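Long-range contact in alpha-L-rhamnosidase (PDB 6GSZ), which probably hydrolyses terminal non-reducing alpha-L-rhamnose residues in alpha-L-rhamnosides and carries bound calcium: residues L72-R83 / W95-L106. Numbering follows the deposited sequence.
Sequences LQSGEEATVRVR and WSDAVTVEPGLL
Strands 78-83 and 99-103 pair antiparallel, with Ala78-Val101 and Val80-Val99 as hydrogen-bonded pairs and Thr79-Thr100 as the non-hydrogen-bonded pair between them. On the Ser96 side of Val99 the ladder is continued partly by a side chain: Ser96 OG accepts from Val82 N (2.9 Å, 169° at the hydrogen), while Ser96 N donates to Val82 O. The hydroxyl, turned between its own backbone N and carbonyl carbon (chi1 70°), thus takes the place of a main-chain acceptor. Next to it the indole of Trp95 is sandwiched by two arginines. Arg81, its chain bent at chi3 (-66°), lays its guanidinium over the five-membered ring, CZ 4.1 Å from that ring's centroid. Over the opposite face runs the extended chain of Arg83, whose CG sits 3.7 Å above the centroid of the six-membered ring in a CH-pi contact. Salt bridges to Glu44 and Glu42 on strand 38-46 hold the two guanidinium groups. At the other end a type II turn from Gln73 to Glu76 meets Pro103, whose CG packs against Leu72 CB at 3.5 Å; Gly75 N donates to Pro103 O, and Ser74 OG to Gly104 O (2.7 Å). Ala78, Val80, Val99 and Val101 share one face, where Val99 and Val101 rest on Phe9. Glu77 OE2 lies 4.0 Å from Glu102 OE1, but a water donates to both oxygens and Arg148 pairs with Glu102, which should ease the repulsion. The contact therefore joins central strands of an immunoglobulin-like sheet through an apolar face and a polar, partly charged one, where strand 78-86's arginines hold the indole preceding 99-103 and salt-bridge to strand 38-46.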
loop_
_atom_site.group_PDB
_atom_site.type_symbol
_atom_site.label_atom_id
_atom_site.label_comp_id
_atom_site.label_asym_id
_atom_site.label_seq_id
_atom_site.Cartn_x
_atom_site.Cartn_y
_atom_site.Cartn_z
ATOM N N LEU A 72 2.881 29.328 0.891
ATOM C CA LEU A 72 1.870 29.349 -0.164
ATOM C C LEU A 72 0.471 29.495 0.450
ATOM O O LEU A 72 0.167 28.955 1.490
ATOM C CB LEU A 72 1.965 28.064 -0.989
ATOM C CG LEU A 72 3.278 27.871 -1.739
ATOM C CD1 LEU A 72 3.446 26.430 -2.160
ATOM C CD2 LEU A 72 3.346 28.794 -2.942
ATOM N N GLN A 73 -0.357 30.279 -0.228
ATOM C CA GLN A 73 -1.777 30.428 0.158
ATOM C C GLN A 73 -2.637 29.309 -0.470
ATOM O O GLN A 73 -2.264 28.678 -1.472
ATOM C CB GLN A 73 -2.215 31.839 -0.268
ATOM C CG GLN A 73 -1.468 32.932 0.486
ATOM C CD GLN A 73 -1.973 34.316 0.170
ATOM O OE1 GLN A 73 -3.125 34.500 -0.182
ATOM N NE2 GLN A 73 -1.112 35.302 0.298
ATOM N N SER A 74 -3.879 29.173 0.021
ATOM C CA SER A 74 -4.852 28.264 -0.575
ATOM C C SER A 74 -5.035 28.615 -2.052
ATOM O O SER A 74 -5.281 29.804 -2.390
ATOM C CB SER A 74 -6.167 28.400 0.172
ATOM O OG SER A 74 -7.175 27.648 -0.504
ATOM N N GLY A 75 -4.926 27.614 -2.933
ATOM C CA GLY A 75 -5.107 27.833 -4.357
ATOM C C GLY A 75 -3.970 28.556 -5.060
ATOM O O GLY A 75 -4.079 28.843 -6.262
ATOM N N GLU A 76 -2.838 28.797 -4.377
ATOM C CA GLU A 76 -1.736 29.561 -4.976
ATOM C C GLU A 76 -0.705 28.600 -5.557
ATOM O O GLU A 76 -0.119 27.782 -4.817
ATOM C CB GLU A 76 -1.037 30.436 -3.940
ATOM C CG GLU A 76 0.056 31.306 -4.555
ATOM C CD GLU A 76 0.866 32.142 -3.579
ATOM O OE1 GLU A 76 0.710 31.961 -2.347
ATOM O OE2 GLU A 76 1.624 33.022 -4.084
ATOM N N GLU A 77 -0.490 28.691 -6.868
ATOM C CA GLU A 77 0.507 27.852 -7.544
ATOM C C GLU A 77 1.867 28.555 -7.578
ATOM O O GLU A 77 1.967 29.752 -7.918
ATOM C CB GLU A 77 0.093 27.578 -8.989
ATOM C CG GLU A 77 0.956 26.609 -9.752
ATOM C CD GLU A 77 0.575 26.478 -11.214
ATOM O OE1 GLU A 77 0.903 27.410 -11.993
ATOM O OE2 GLU A 77 0.023 25.424 -11.578
ATOM N N ALA A 78 2.901 27.762 -7.292
ATOM C CA ALA A 78 4.288 28.153 -7.597
ATOM C C ALA A 78 4.886 27.166 -8.598
ATOM O O ALA A 78 4.575 25.940 -8.584
ATOM C CB ALA A 78 5.115 28.210 -6.342
ATOM N N THR A 79 5.829 27.681 -9.403
ATOM C CA THR A 79 6.588 26.843 -10.315
ATOM C C THR A 79 8.021 26.798 -9.791
ATOM O O THR A 79 8.561 27.829 -9.485
ATOM C CB THR A 79 6.514 27.375 -11.755
ATOM O OG1 THR A 79 5.131 27.397 -12.109
ATOM C CG2 THR A 79 7.275 26.531 -12.741
ATOM N N VAL A 80 8.583 25.587 -9.708
ATOM C CA VAL A 80 9.841 25.366 -9.002
ATOM C C VAL A 80 10.823 24.663 -9.907
ATOM O O VAL A 80 10.466 23.714 -10.603
ATOM C CB VAL A 80 9.579 24.546 -7.727
ATOM C CG1 VAL A 80 10.899 24.160 -7.075
ATOM C CG2 VAL A 80 8.734 25.353 -6.747
ATOM N N ARG A 81 12.095 25.121 -9.857
ATOM C CA ARG A 81 13.202 24.357 -10.426
ATOM C C ARG A 81 14.316 24.308 -9.375
ATOM O O ARG A 81 14.368 25.173 -8.518
ATOM C CB ARG A 81 13.732 24.988 -11.715
ATOM C CG ARG A 81 12.721 25.083 -12.845
ATOM C CD ARG A 81 13.399 25.472 -14.154
ATOM N NE ARG A 81 13.945 26.810 -14.089
ATOM C CZ ARG A 81 14.875 27.278 -14.949
ATOM N NH1 ARG A 81 15.313 26.508 -15.937
ATOM N NH2 ARG A 81 15.379 28.498 -14.787
ATOM N N VAL A 82 15.161 23.279 -9.473
ATOM C CA VAL A 82 16.294 23.098 -8.589
ATOM C C VAL A 82 17.533 22.845 -9.423
ATOM O O VAL A 82 17.482 22.191 -10.440
ATOM C CB VAL A 82 16.043 21.930 -7.616
ATOM C CG1 VAL A 82 17.222 21.713 -6.672
ATOM C CG2 VAL A 82 14.733 22.133 -6.859
ATOM N N ARG A 83 18.684 23.272 -8.901
ATOM C CA ARG A 83 19.969 22.781 -9.411
ATOM C C ARG A 83 20.897 22.579 -8.220
ATOM O O ARG A 83 20.770 23.209 -7.210
ATOM C CB ARG A 83 20.570 23.685 -10.490
ATOM C CG ARG A 83 20.884 25.089 -10.033
ATOM C CD ARG A 83 21.520 25.866 -11.190
ATOM N NE ARG A 83 21.861 27.203 -10.771
ATOM C CZ ARG A 83 22.577 28.052 -11.499
ATOM N NH1 ARG A 83 23.025 27.698 -12.701
ATOM N NH2 ARG A 83 22.841 29.243 -10.998
ATOM N N TRP A 95 19.648 23.089 -14.406
ATOM C CA TRP A 95 18.340 23.251 -13.780
ATOM C C TRP A 95 17.458 22.062 -14.128
ATOM O O TRP A 95 17.448 21.586 -15.276
ATOM C CB TRP A 95 17.657 24.530 -14.258
ATOM C CG TRP A 95 18.214 25.792 -13.691
ATOM C CD1 TRP A 95 18.938 26.737 -14.359
ATOM C CD2 TRP A 95 17.997 26.315 -12.372
ATOM N NE1 TRP A 95 19.222 27.784 -13.524
ATOM C CE2 TRP A 95 18.655 27.556 -12.300
ATOM C CE3 TRP A 95 17.346 25.847 -11.233
ATOM C CZ2 TRP A 95 18.668 28.323 -11.134
ATOM C CZ3 TRP A 95 17.345 26.605 -10.093
ATOM C CH2 TRP A 95 17.993 27.834 -10.038
ATOM N N SER A 96 16.729 21.605 -13.119
ATOM C CA SER A 96 15.732 20.586 -13.285
ATOM C C SER A 96 14.616 21.054 -14.226
ATOM O O SER A 96 14.430 22.235 -14.449
ATOM C CB SER A 96 15.126 20.228 -11.941
ATOM O OG SER A 96 14.330 21.274 -11.464
ATOM N N ASP A 97 13.857 20.084 -14.732
ATOM C CA ASP A 97 12.574 20.405 -15.338
ATOM C C ASP A 97 11.702 21.045 -14.259
ATOM O O ASP A 97 11.803 20.687 -13.094
ATOM C CB ASP A 97 11.894 19.167 -15.911
ATOM C CG ASP A 97 12.637 18.542 -17.061
ATOM O OD1 ASP A 97 13.436 19.263 -17.718
ATOM O OD2 ASP A 97 12.437 17.323 -17.272
ATOM N N ALA A 98 10.883 22.017 -14.664
ATOM C CA ALA A 98 10.013 22.715 -13.770
ATOM C C ALA A 98 8.860 21.801 -13.317
ATOM O O ALA A 98 8.345 20.958 -14.070
ATOM C CB ALA A 98 9.466 23.959 -14.455
ATOM N N VAL A 99 8.473 21.987 -12.059
ATOM C CA VAL A 99 7.307 21.333 -11.480
ATOM C C VAL A 99 6.479 22.401 -10.763
ATOM O O VAL A 99 6.962 23.447 -10.414
ATOM C CB VAL A 99 7.740 20.243 -10.478
ATOM C CG1 VAL A 99 8.457 19.092 -11.154
ATOM C CG2 VAL A 99 8.600 20.785 -9.346
ATOM N N THR A 100 5.202 22.081 -10.523
ATOM C CA THR A 100 4.302 22.999 -9.835
ATOM C C THR A 100 3.916 22.446 -8.451
ATOM O O THR A 100 3.928 21.229 -8.185
ATOM C CB THR A 100 3.042 23.271 -10.675
ATOM O OG1 THR A 100 2.393 22.036 -10.980
ATOM C CG2 THR A 100 3.397 23.995 -11.957
ATOM N N VAL A 101 3.562 23.371 -7.575
ATOM C CA VAL A 101 3.080 23.055 -6.237
ATOM C C VAL A 101 1.984 24.054 -5.856
ATOM O O VAL A 101 2.107 25.227 -6.125
ATOM C CB VAL A 101 4.247 23.032 -5.234
ATOM C CG1 VAL A 101 5.017 24.343 -5.210
ATOM C CG2 VAL A 101 3.774 22.667 -3.840
ATOM N N GLU A 102 0.877 23.547 -5.297
ATOM C CA GLU A 102 -0.295 24.399 -5.045
ATOM C C GLU A 102 -1.093 23.812 -3.894
ATOM O O GLU A 102 -1.559 22.669 -3.990
ATOM C CB GLU A 102 -1.152 24.377 -6.308
ATOM C CG GLU A 102 -2.404 25.203 -6.199
ATOM C CD GLU A 102 -3.215 25.210 -7.490
ATOM O OE1 GLU A 102 -2.611 25.206 -8.588
ATOM O OE2 GLU A 102 -4.485 25.196 -7.398
ATOM N N PRO A 103 -1.271 24.528 -2.781
ATOM C CA PRO A 103 -2.135 24.032 -1.721
ATOM C C PRO A 103 -3.607 24.016 -2.140
ATOM O O PRO A 103 -4.045 24.815 -2.982
ATOM C CB PRO A 103 -1.925 25.019 -0.577
ATOM C CG PRO A 103 -0.584 25.654 -0.886
ATOM C CD PRO A 103 -0.601 25.794 -2.395
ATOM N N GLY A 104 -4.352 23.148 -1.453
ATOM C CA GLY A 104 -5.800 23.034 -1.608
ATOM C C GLY A 104 -6.553 24.031 -0.740
ATOM O O GLY A 104 -6.159 25.175 -0.572
ATOM N N LEU A 105 -7.721 23.590 -0.285
ATOM C CA LEU A 105 -8.608 24.374 0.560
ATOM C C LEU A 105 -8.274 24.077 2.023
ATOM O O LEU A 105 -8.498 22.958 2.505
ATOM C CB LEU A 105 -10.066 24.012 0.222
ATOM C CG LEU A 105 -10.478 24.196 -1.226
ATOM C CD1 LEU A 105 -11.963 23.932 -1.387
ATOM C CD2 LEU A 105 -10.180 25.599 -1.727
ATOM N N LEU A 106 -7.626 25.043 2.679
ATOM C CA LEU A 106 -6.929 24.736 3.924
ATOM C C LEU A 106 -7.772 24.927 5.190
ATOM O O LEU A 106 -7.449 24.372 6.225
ATOM C CB LEU A 106 -5.677 25.603 4.023
ATOM C CG LEU A 106 -4.701 25.512 2.862
ATOM C CD1 LEU A 106 -3.623 26.580 2.973
ATOM C CD2 LEU A 106 -4.084 24.136 2.847
HETATM O O HOH W 1 -5.583 27.601 -8.264
HETATM O O HOH W 2 -0.880 23.612 -9.881
HETATM O O HOH W 3 14.445 23.723 -16.831
#